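Local coordinates for protein triacylglycerol lipase (Yarrowia lipolytica, PDB 3O0D) that probably hydrolyses triacylglycerols, as an extracellular, N-glycosylated lipase of the alpha/beta-hydrolase fold, at residues 66-71 / 133-138; 127-132 / 190-195; 156-161 / 166-171; 22-27 / 80-85. One frame throughout, in Å; residues are numbered along the deposited sequence. Where two conformers were deposited one is given.

Contact 1: residues 66-71 / 133-138; sequences FDVSGY and YNNTYN. With NAG (2-acetamido-2-deoxy-beta-D-glucopyranose), chain I; NAG (2-acetamido-2-deoxy-beta-D-glucopyranose), chain H.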
# COMPACT_ATOMS: atom_id res chain seq x y z
N PHE A 66 -1.84 -15.50 -4.16
CA PHE A 66 -1.47 -14.29 -3.34
C PHE A 66 0.01 -14.00 -3.21
O PHE A 66 0.42 -13.18 -2.33
CB PHE A 66 -2.11 -14.42 -2.00
CG PHE A 66 -3.58 -14.15 -2.02
CD1 PHE A 66 -4.07 -12.84 -2.03
CD2 PHE A 66 -4.49 -15.20 -2.00
CE1 PHE A 66 -5.40 -12.60 -2.05
CE2 PHE A 66 -5.86 -14.96 -2.00
CZ PHE A 66 -6.33 -13.70 -2.06
N ASP A 67 0.81 -14.57 -4.06
CA ASP A 67 2.24 -14.32 -4.05
C ASP A 67 2.56 -12.95 -4.71
O ASP A 67 1.72 -12.36 -5.42
CB ASP A 67 2.98 -15.38 -4.79
CG ASP A 67 3.22 -16.64 -3.91
OD1 ASP A 67 2.96 -16.63 -2.68
OD2 ASP A 67 3.72 -17.60 -4.51
N VAL A 68 3.78 -12.49 -4.44
CA VAL A 68 4.15 -11.11 -4.74
C VAL A 68 5.40 -11.01 -5.58
O VAL A 68 6.26 -11.94 -5.65
CB VAL A 68 4.27 -10.26 -3.41
CG1 VAL A 68 2.98 -10.13 -2.67
CG2 VAL A 68 5.38 -10.85 -2.56
N SER A 69 5.65 -9.83 -6.17
CA SER A 69 6.84 -9.54 -6.91
C SER A 69 7.14 -8.05 -6.51
O SER A 69 6.29 -7.41 -5.90
CB SER A 69 6.62 -9.53 -8.40
OG SER A 69 6.29 -10.91 -8.85
N GLY A 70 8.31 -7.60 -6.88
CA GLY A 70 8.61 -6.17 -6.44
C GLY A 70 10.10 -6.01 -6.38
O GLY A 70 10.90 -6.70 -7.02
N TYR A 71 10.51 -4.90 -5.71
CA TYR A 71 11.97 -4.64 -5.75
C TYR A 71 12.36 -3.82 -4.50
O TYR A 71 11.52 -3.29 -3.76
CB TYR A 71 12.41 -3.82 -7.00
CG TYR A 71 11.72 -2.42 -7.08
CD1 TYR A 71 12.35 -1.24 -6.54
CD2 TYR A 71 10.54 -2.24 -7.77
CE1 TYR A 71 11.73 0.00 -6.63
CE2 TYR A 71 9.89 -0.96 -7.86
CZ TYR A 71 10.55 0.13 -7.31
OH TYR A 71 9.95 1.37 -7.43
N TYR A 133 2.10 -10.99 2.54
CA TYR A 133 3.12 -10.41 3.52
C TYR A 133 4.22 -11.47 3.71
O TYR A 133 5.39 -11.21 3.57
CB TYR A 133 2.50 -10.03 4.86
CG TYR A 133 3.66 -9.96 5.83
CD1 TYR A 133 4.51 -8.88 5.81
CD2 TYR A 133 3.84 -10.97 6.81
CE1 TYR A 133 5.66 -8.82 6.70
CE2 TYR A 133 4.96 -10.91 7.68
CZ TYR A 133 5.83 -9.85 7.63
OH TYR A 133 6.90 -9.79 8.51
N ASN A 134 3.84 -12.72 3.94
CA ASN A 134 4.88 -13.70 4.14
C ASN A 134 5.75 -13.93 3.00
O ASN A 134 6.95 -14.17 3.16
CB ASN A 134 4.23 -15.05 4.62
CG ASN A 134 4.58 -15.40 6.00
OD1 ASN A 134 4.46 -14.62 6.94
ND2 ASN A 134 4.98 -16.69 6.14
N ASN A 135 5.15 -13.95 1.82
CA ASN A 135 5.86 -14.17 0.62
C ASN A 135 6.81 -13.00 0.35
O ASN A 135 7.85 -13.16 -0.23
CB ASN A 135 4.87 -14.43 -0.57
CG ASN A 135 5.55 -14.94 -1.75
OD1 ASN A 135 6.30 -16.02 -1.72
ND2 ASN A 135 5.32 -14.31 -2.86
N THR A 136 6.42 -11.82 0.76
CA THR A 136 7.39 -10.68 0.63
C THR A 136 8.61 -10.90 1.61
O THR A 136 9.74 -10.88 1.16
CB THR A 136 6.76 -9.33 0.99
OG1 THR A 136 5.52 -9.16 0.35
CG2 THR A 136 7.72 -8.14 0.54
N TYR A 137 8.30 -11.22 2.84
CA TYR A 137 9.34 -11.42 3.88
C TYR A 137 10.33 -12.53 3.44
O TYR A 137 11.58 -12.38 3.44
CB TYR A 137 8.69 -11.69 5.21
CG TYR A 137 9.72 -11.74 6.32
CD1 TYR A 137 10.04 -10.61 7.07
CD2 TYR A 137 10.42 -12.90 6.53
CE1 TYR A 137 11.05 -10.65 8.04
CE2 TYR A 137 11.44 -12.96 7.49
CZ TYR A 137 11.73 -11.83 8.24
OH TYR A 137 12.72 -11.93 9.21
N ASN A 138 9.76 -13.67 3.00
CA ASN A 138 10.62 -14.76 2.66
C ASN A 138 11.45 -14.54 1.47
O ASN A 138 12.49 -15.20 1.34
CB ASN A 138 9.82 -16.08 2.51
CG ASN A 138 9.19 -16.53 3.82
OD1 ASN A 138 8.17 -17.21 3.79
ND2 ASN A 138 9.78 -16.20 4.94
C1 NAG I . 5.41 -17.23 7.42
C2 NAG I . 4.57 -18.41 7.89
C3 NAG I . 5.33 -19.08 9.03
C4 NAG I . 6.79 -19.39 8.73
C5 NAG I . 7.50 -18.15 8.19
C6 NAG I . 8.86 -18.38 7.55
C7 NAG I . 2.17 -18.21 7.60
C8 NAG I . 0.84 -17.82 8.13
N2 NAG I . 3.26 -18.02 8.36
O3 NAG I . 4.64 -20.27 9.47
O4 NAG I . 7.36 -19.74 9.98
O5 NAG I . 6.73 -17.59 7.12
O6 NAG I . 9.54 -17.14 7.62
O7 NAG I . 2.24 -18.70 6.49
C1 NAG H . 12.72 -8.93 11.92
C2 NAG H . 13.17 -7.67 11.16
C3 NAG H . 14.48 -7.19 11.78
C4 NAG H . 14.32 -6.97 13.29
C5 NAG H . 13.90 -8.31 13.86
C6 NAG H . 13.85 -8.42 15.40
C7 NAG H . 12.56 -7.55 8.78
C8 NAG H . 12.96 -7.82 7.36
N2 NAG H . 13.43 -7.90 9.74
O3 NAG H . 14.86 -5.96 11.12
O4 NAG H . 15.60 -6.66 13.85
O5 NAG H . 12.62 -8.62 13.28
O6 NAG H . 13.21 -7.30 15.88
O7 NAG H . 11.48 -7.06 9.05
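Asn135 turns its amide away from its own backbone N (chi1 -168°) and out to the strand side, while Asp67 sets its CG opposite its own carbonyl carbon (chi1 -82°), and the two flat ends meet. Here helix 127-150 of the alpha/beta-hydrolase fold packs over the start of strand 68-75, in the central sheet. Carboxylate and amide lie stacked with their planes 16° apart, Asp67 OD1 coming within 3.2 Å of Asn135 CG. The carboxylate is also held from outside: OD2 is bonded to Leu64 N and OD1 to Gln131 NE2, which fixes its rotation. With an alanine in place of Asp67, Leu64 N and Gln131 NE2 would probably lose this acceptor and the Asn135 amide the flat group stacked on it. One residue on, the contact passes to van der Waals packing: Val68 CG2 lies 3.4 Å from Thr136 OG1, the side chains crossing at about a right angle. That hydroxyl has its polar partner in Ser132 O, one turn back in the helix. The helix's far side carries sugar. Tyr137 CE1 lies 3.5 Å from C8, the acetamide methyl of the chain H N-acetylglucosamine. Asn134 ND2 bears the other glycan through a 1.5 Å bond to C1 of the chain I sugar, and Asn138 ND2 donates a 2.9 Å hydrogen bond to that sugar's O6.

Contact 2: residues 127-132 / 190-195; sequences NGFIQS and PIVGNA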
# COMPACT_ATOMS: atom_id res chain seq x y z
N ASN A 127 -6.38 -14.47 5.44
CA ASN A 127 -5.29 -15.42 5.32
C ASN A 127 -4.51 -15.30 4.01
O ASN A 127 -3.32 -15.64 3.91
CB ASN A 127 -5.89 -16.84 5.42
CG ASN A 127 -4.84 -17.92 5.38
N GLY A 128 -5.17 -14.83 2.98
CA GLY A 128 -4.50 -14.56 1.75
C GLY A 128 -3.47 -13.40 1.89
O GLY A 128 -2.42 -13.48 1.32
N PHE A 129 -3.88 -12.33 2.56
CA PHE A 129 -3.00 -11.10 2.70
C PHE A 129 -1.84 -11.46 3.59
O PHE A 129 -0.73 -10.97 3.37
CB PHE A 129 -3.78 -9.93 3.28
CG PHE A 129 -4.90 -9.46 2.35
CD1 PHE A 129 -4.73 -9.55 0.97
CD2 PHE A 129 -6.08 -8.97 2.86
CE1 PHE A 129 -5.75 -9.20 0.14
CE2 PHE A 129 -7.13 -8.59 1.97
CZ PHE A 129 -6.91 -8.72 0.63
N ILE A 130 -2.06 -12.35 4.58
CA ILE A 130 -0.90 -12.83 5.35
C ILE A 130 0.04 -13.56 4.49
O ILE A 130 1.27 -13.44 4.64
CB ILE A 130 -1.29 -13.75 6.56
CG1 ILE A 130 -2.20 -12.95 7.47
CG2 ILE A 130 0.01 -14.36 7.25
CD1 ILE A 130 -2.43 -13.57 8.84
N GLN A 131 -0.46 -14.38 3.54
CA GLN A 131 0.43 -14.99 2.61
C GLN A 131 1.24 -13.99 1.73
O GLN A 131 2.41 -14.23 1.38
CB GLN A 131 -0.33 -15.96 1.69
CG GLN A 131 0.51 -16.61 0.58
CD GLN A 131 1.73 -17.38 1.08
OE1 GLN A 131 1.76 -17.83 2.23
NE2 GLN A 131 2.74 -17.53 0.23
N SER A 132 0.60 -12.92 1.29
CA SER A 132 1.28 -11.92 0.48
C SER A 132 2.44 -11.28 1.29
O SER A 132 3.52 -11.10 0.76
CB SER A 132 0.28 -10.85 0.08
OG SER A 132 -0.89 -11.46 -0.46
N PRO A 190 -6.87 -3.16 -0.63
CA PRO A 190 -8.10 -3.78 -0.13
C PRO A 190 -8.13 -3.78 1.42
O PRO A 190 -7.04 -3.49 2.05
CB PRO A 190 -8.01 -5.22 -0.73
CG PRO A 190 -6.51 -5.53 -0.84
CD PRO A 190 -5.89 -4.09 -1.19
N ILE A 191 -9.30 -4.01 2.04
CA ILE A 191 -9.38 -4.08 3.49
C ILE A 191 -8.63 -5.34 4.00
O ILE A 191 -8.88 -6.44 3.50
CB ILE A 191 -10.85 -4.16 3.90
CG1 ILE A 191 -11.64 -3.02 3.33
CG2 ILE A 191 -10.96 -4.06 5.48
CD1 ILE A 191 -13.17 -3.25 3.37
N VAL A 192 -7.72 -5.17 4.94
CA VAL A 192 -6.81 -6.22 5.32
C VAL A 192 -7.36 -7.14 6.46
O VAL A 192 -7.11 -8.39 6.46
CB VAL A 192 -5.42 -5.56 5.64
CG1 VAL A 192 -4.51 -6.54 6.29
CG2 VAL A 192 -4.76 -5.08 4.24
N GLY A 193 -8.00 -6.54 7.43
CA GLY A 193 -8.40 -7.29 8.66
C GLY A 193 -9.66 -6.83 9.33
O GLY A 193 -10.46 -6.07 8.79
N ASN A 194 -9.82 -7.23 10.58
CA ASN A 194 -11.00 -6.92 11.31
C ASN A 194 -10.92 -5.68 12.20
O ASN A 194 -9.95 -4.92 12.10
CB ASN A 194 -11.36 -8.23 12.10
CG ASN A 194 -10.44 -8.40 13.31
OD1 ASN A 194 -9.33 -7.85 13.34
ND2 ASN A 194 -10.93 -9.13 14.35
N ALA A 195 -11.94 -5.40 13.00
CA ALA A 195 -11.98 -4.16 13.80
C ALA A 195 -10.85 -4.17 14.83
O ALA A 195 -10.17 -3.17 15.03
CB ALA A 195 -13.36 -3.95 14.45
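Phe129 carries the whole contact from the helix side, wedging its ring against Pro190, Ile191 and Val192 of the loop that follows strand 183-187. The apolar part comes first: ring atom Phe129 CZ sits 3.5 Å from Pro190 CG, the two side chains meeting at a slant, and Phe129 CD2 is 4.3 Å from Val192 CG2. With CG anti to the carbonyl carbon (chi1 -65°), the ring extends from the first turn of helix 127-150 toward the loop.

The polar part is a carbonyl at a ring edge. Ile191 O lies close to the ring plane, 3.2 Å from Phe129 CE2; this buried carbonyl has no hydrogen-bonding partner in the model, so the polarised C-H edge is what faces it. Val192 O also lies in the ring plane, 3.8 Å from Phe129 CD2.

Backbone hydrogen bonds fix the loop from outside, Ile191 with Val235 and Val192 with His126, whose imidazole also stacks on the Phe129 ring. Asn194 then ends the loop as the N-cap of helix 195-206, its OD1 taking Phe197 N. This is a strand-to-helix connection of the alpha/beta-hydrolase core, packed against Phe129 and passing near the presumed Ser-His-Asp triad.

Contact 3: residues 156-161 / 166-171; sequences IAVTGH and AAALLF
Val158 and Ala168 meet at the heart of the interface, with Val158 CG1 3.7 Å from Ala168 CB. Val158 carries that methyl anti to its backbone N (chi1 -166°), which sends it onto the helix, where it also comes within 4.3 Å of Phe171 CB, one turn further on. The small Ala168 methyl settles directly on the strand's main chain: its CB is 3.8 Å from Thr159 C and 3.9 Å from Gly160 N. With Ala168 and the side-chain-free Gly160 at the interface, the axes of segments 156-161 and 166-171 come to 6.9 Å, running nearly antiparallel at 157°.

The next shell sets the strand in place. Val158 is hydrogen-bonded through its backbone to Leu183 and Val185 on one neighbouring strand, and Ala157 to Ile81 and Leu83 on the other. Thr159 faces away from the helix; its OG1 is bonded to Val185 O and its side chain touches Tyr21 and Leu24 of helix 12-27. Gly160 begins a GxSxG sequence whose geometry is consistent with the nucleophile elbow of lipases, the tight turn by which the strand passes into this same helix.

Further out, Phe171 leans on Thr136 and Leu144, and Leu170 on Tyr133, all of helix 127-150. Helix 163-177 is thus the crossover of a beta-alpha-beta unit, lying over strands 155-161 and 80-87 with helix 127-150 alongside it.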
# COMPACT_ATOMS: atom_id res chain seq x y z
N ILE A 156 13.14 4.20 5.84
CA ILE A 156 12.56 3.06 5.10
C ILE A 156 11.16 3.46 4.67
O ILE A 156 10.38 3.94 5.48
CB ILE A 156 12.45 1.88 6.08
CG1 ILE A 156 13.84 1.46 6.56
CG2 ILE A 156 11.67 0.68 5.45
CD1 ILE A 156 13.81 0.71 7.92
N ALA A 157 10.85 3.24 3.38
CA ALA A 157 9.51 3.54 2.85
C ALA A 157 8.99 2.29 2.11
O ALA A 157 9.74 1.76 1.25
CB ALA A 157 9.57 4.71 1.81
N VAL A 158 7.77 1.88 2.49
CA VAL A 158 7.17 0.66 1.88
C VAL A 158 5.96 1.13 1.10
O VAL A 158 5.14 1.85 1.67
CB VAL A 158 6.76 -0.34 2.91
CG1 VAL A 158 6.49 -1.70 2.20
CG2 VAL A 158 7.97 -0.50 3.86
N THR A 159 5.89 0.73 -0.16
CA THR A 159 4.71 1.14 -0.98
C THR A 159 4.26 0.01 -1.89
O THR A 159 4.99 -0.89 -2.20
CB THR A 159 4.97 2.49 -1.74
OG1 THR A 159 3.73 2.97 -2.33
CG2 THR A 159 5.95 2.30 -2.80
N GLY A 160 3.00 0.07 -2.27
CA GLY A 160 2.55 -0.94 -3.28
C GLY A 160 1.13 -0.57 -3.67
O GLY A 160 0.36 0.04 -2.91
N HIS A 161 0.78 -1.13 -4.86
CA HIS A 161 -0.59 -0.94 -5.42
C HIS A 161 -1.32 -2.28 -5.41
O HIS A 161 -0.68 -3.30 -5.49
CB HIS A 161 -0.39 -0.43 -6.82
CG HIS A 161 -1.64 -0.51 -7.70
ND1 HIS A 161 -2.74 0.34 -7.60
CD2 HIS A 161 -1.93 -1.44 -8.66
CE1 HIS A 161 -3.65 -0.04 -8.51
NE2 HIS A 161 -3.16 -1.09 -9.16
N ALA A 166 -1.73 -4.19 0.15
CA ALA A 166 -1.97 -5.00 1.35
C ALA A 166 -0.68 -5.54 1.91
O ALA A 166 -0.54 -5.48 3.17
CB ALA A 166 -2.97 -6.20 0.93
N ALA A 167 0.20 -6.10 1.08
CA ALA A 167 1.51 -6.65 1.51
C ALA A 167 2.30 -5.45 2.15
O ALA A 167 2.95 -5.63 3.21
CB ALA A 167 2.30 -7.22 0.35
N ALA A 168 2.22 -4.27 1.58
CA ALA A 168 2.98 -3.14 2.13
C ALA A 168 2.54 -2.68 3.53
O ALA A 168 3.32 -2.39 4.37
CB ALA A 168 2.98 -1.94 1.13
N LEU A 169 1.26 -2.62 3.72
CA LEU A 169 0.65 -2.32 5.02
C LEU A 169 1.16 -3.31 6.10
O LEU A 169 1.71 -2.89 7.15
CB LEU A 169 -0.85 -2.23 4.95
CG LEU A 169 -1.50 -2.07 6.30
CD1 LEU A 169 -0.97 -0.73 6.94
CD2 LEU A 169 -3.05 -2.10 6.38
N LEU A 170 1.03 -4.60 5.77
CA LEU A 170 1.50 -5.62 6.71
C LEU A 170 3.01 -5.59 6.88
O LEU A 170 3.47 -5.75 8.04
CB LEU A 170 1.08 -7.04 6.19
CG LEU A 170 -0.41 -7.15 6.26
CD1 LEU A 170 -0.83 -8.60 5.67
CD2 LEU A 170 -0.93 -6.99 7.61
N PHE A 171 3.77 -5.34 5.80
CA PHE A 171 5.22 -5.34 5.92
C PHE A 171 5.60 -4.08 6.75
O PHE A 171 6.57 -4.14 7.59
CB PHE A 171 5.91 -5.31 4.54
CG PHE A 171 7.28 -5.80 4.58
CD1 PHE A 171 7.58 -7.08 4.11
CD2 PHE A 171 8.30 -5.03 5.20
CE1 PHE A 171 8.89 -7.60 4.17
CE2 PHE A 171 9.56 -5.53 5.31
CZ PHE A 171 9.89 -6.85 4.79

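Contact 4: residues 22-27 / 80-85; sequences ARLANI and QIYLVI
Helix 12-27, which covers one face of the central alpha/beta-hydrolase sheet, sits on strand 80-87 here through Leu24 and Ala25, against Tyr82 and Val84. Leu24 lays CD1 over the face of the Tyr82 ring, a CH-pi contact 3.7 Å from the centroid and only 10° off the ring normal, while its other methyl, CD2, reaches Tyr82 CE2 at 3.8 Å. The phenol is fixed beyond the contact, its OH hydrogen-bonded to Asp75 OD2. An alanine in place of Tyr82 is likely to open a gap beneath both leucine methyls and to leave Asp75 without its hydroxyl mate.

Val84, its CG1 anti to the backbone N (chi1 171°), pushes that methyl up to the helix main chain, 3.3 Å from Leu24 O and 3.9 Å from Ala25 CA. Leu24 O is also hydrogen-bonded to Tyr71 OH. A water bridges the two main chains, donating to Ala25 O at 2.9 Å and to Ile85 O at 2.8 Å. The segment axes pass 7.6 Å apart at a signed angle of -59°. Tyr82 and Val84 serve this face while Ile81 and Leu83 pack on helix 127-150 across the sheet: the alternation of a strand in a three-layer alpha/beta/alpha sandwich.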
# COMPACT_ATOMS: atom_id res chain seq x y z
N ALA A 22 3.11 6.95 -5.94
CA ALA A 22 2.43 6.28 -7.02
C ALA A 22 3.37 5.83 -8.13
O ALA A 22 3.18 4.78 -8.74
CB ALA A 22 1.29 7.23 -7.64
N ARG A 23 4.35 6.66 -8.45
CA ARG A 23 5.30 6.28 -9.44
C ARG A 23 6.16 5.07 -9.01
O ARG A 23 6.38 4.22 -9.77
CB ARG A 23 6.26 7.40 -9.83
CG ARG A 23 5.65 8.67 -10.38
CD ARG A 23 6.76 9.53 -10.95
NE ARG A 23 6.38 10.88 -11.24
CZ ARG A 23 5.74 11.27 -12.31
NH1 ARG A 23 5.40 10.43 -13.25
NH2 ARG A 23 5.47 12.53 -12.44
N LEU A 24 6.64 5.06 -7.79
CA LEU A 24 7.46 3.96 -7.32
C LEU A 24 6.63 2.66 -7.39
O LEU A 24 7.20 1.58 -7.74
CB LEU A 24 7.94 4.17 -5.88
CG LEU A 24 9.07 5.22 -5.93
CD1 LEU A 24 9.27 5.71 -4.43
CD2 LEU A 24 10.47 4.82 -6.56
N ALA A 25 5.39 2.75 -6.94
CA ALA A 25 4.49 1.52 -7.06
C ALA A 25 4.34 1.07 -8.45
O ALA A 25 4.33 -0.17 -8.71
CB ALA A 25 3.14 1.86 -6.49
N ASN A 26 4.18 1.99 -9.40
CA ASN A 26 4.07 1.65 -10.86
C ASN A 26 5.25 0.92 -11.35
O ASN A 26 5.11 -0.09 -12.07
CB ASN A 26 3.75 2.98 -11.62
CG ASN A 26 4.07 2.94 -13.08
OD1 ASN A 26 5.12 2.48 -13.50
ND2 ASN A 26 3.19 3.57 -13.88
N ILE A 27 6.46 1.30 -10.87
CA ILE A 27 7.67 0.63 -11.28
C ILE A 27 7.69 -0.88 -10.83
O ILE A 27 8.43 -1.70 -11.44
CB ILE A 27 8.91 1.49 -10.79
CG1 ILE A 27 8.86 2.77 -11.63
CG2 ILE A 27 10.30 0.74 -11.09
CD1 ILE A 27 9.75 3.89 -10.90
N GLN A 80 16.60 7.39 1.36
CA GLN A 80 15.54 6.47 1.71
C GLN A 80 15.91 5.11 1.08
O GLN A 80 16.66 5.03 0.11
CB GLN A 80 14.18 6.88 1.10
CG GLN A 80 13.67 8.17 1.82
CD GLN A 80 12.41 8.67 1.15
OE1 GLN A 80 12.42 8.99 -0.03
NE2 GLN A 80 11.29 8.59 1.86
N ILE A 81 15.32 4.10 1.72
CA ILE A 81 15.36 2.71 1.17
C ILE A 81 13.88 2.44 0.80
O ILE A 81 12.97 2.62 1.61
CB ILE A 81 15.76 1.74 2.31
CG1 ILE A 81 17.22 2.03 2.69
CG2 ILE A 81 15.61 0.25 1.75
CD1 ILE A 81 17.67 1.37 4.11
N TYR A 82 13.70 1.97 -0.43
CA TYR A 82 12.31 1.69 -0.91
C TYR A 82 12.08 0.17 -1.01
O TYR A 82 12.92 -0.47 -1.57
CB TYR A 82 12.18 2.19 -2.32
CG TYR A 82 12.32 3.68 -2.50
CD1 TYR A 82 11.81 4.54 -1.55
CD2 TYR A 82 12.88 4.16 -3.64
CE1 TYR A 82 11.95 5.97 -1.75
CE2 TYR A 82 13.06 5.60 -3.85
CZ TYR A 82 12.53 6.42 -2.88
OH TYR A 82 12.65 7.79 -3.00
N LEU A 83 11.00 -0.30 -0.40
CA LEU A 83 10.54 -1.66 -0.68
C LEU A 83 9.16 -1.47 -1.42
O LEU A 83 8.28 -0.85 -0.89
CB LEU A 83 10.30 -2.38 0.63
CG LEU A 83 9.67 -3.80 0.39
CD1 LEU A 83 10.53 -4.65 -0.53
CD2 LEU A 83 9.55 -4.45 1.78
N VAL A 84 9.09 -2.05 -2.63
CA VAL A 84 7.89 -1.83 -3.44
C VAL A 84 7.38 -3.22 -3.79
O VAL A 84 8.17 -4.09 -4.18
CB VAL A 84 8.28 -1.16 -4.72
CG1 VAL A 84 7.07 -1.10 -5.74
CG2 VAL A 84 8.76 0.35 -4.42
N ILE A 85 6.07 -3.37 -3.59
CA ILE A 85 5.49 -4.74 -3.74
C ILE A 85 4.25 -4.65 -4.64
O ILE A 85 3.53 -3.66 -4.67
CB ILE A 85 5.03 -5.25 -2.44
CG1 ILE A 85 6.10 -5.03 -1.29
CG2 ILE A 85 4.83 -6.83 -2.57
CD1 ILE A 85 5.49 -5.14 0.16
O HOH W 1 3.00 -1.75 -6.68

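Overall arrangement
Contacts 1, 3 and 4 lie on one sheet, whose strands 68-75, 80-87 and 155-161 are neighbours: Tyr71 N meets Val84 O at 2.9 Å, and Ala157 N meets Ile81 O at 2.8 Å. The centres of contacts 3 and 4 are about 9 Å apart, their helices on opposite faces, and those of contacts 1 and 3 about 10 Å. Contact 2 uses the turns of helix 127-150 just before those of contact 1, with Ser132 OG probably hydrogen-bonded to Phe66 O at 2.9 Å; its centre is about 20 Å from that of contact 4. The presumed nucleophile elbow begins within contact 3 and touches Ala25 of contact 4; Asn134 of contact 1 carries one glycan.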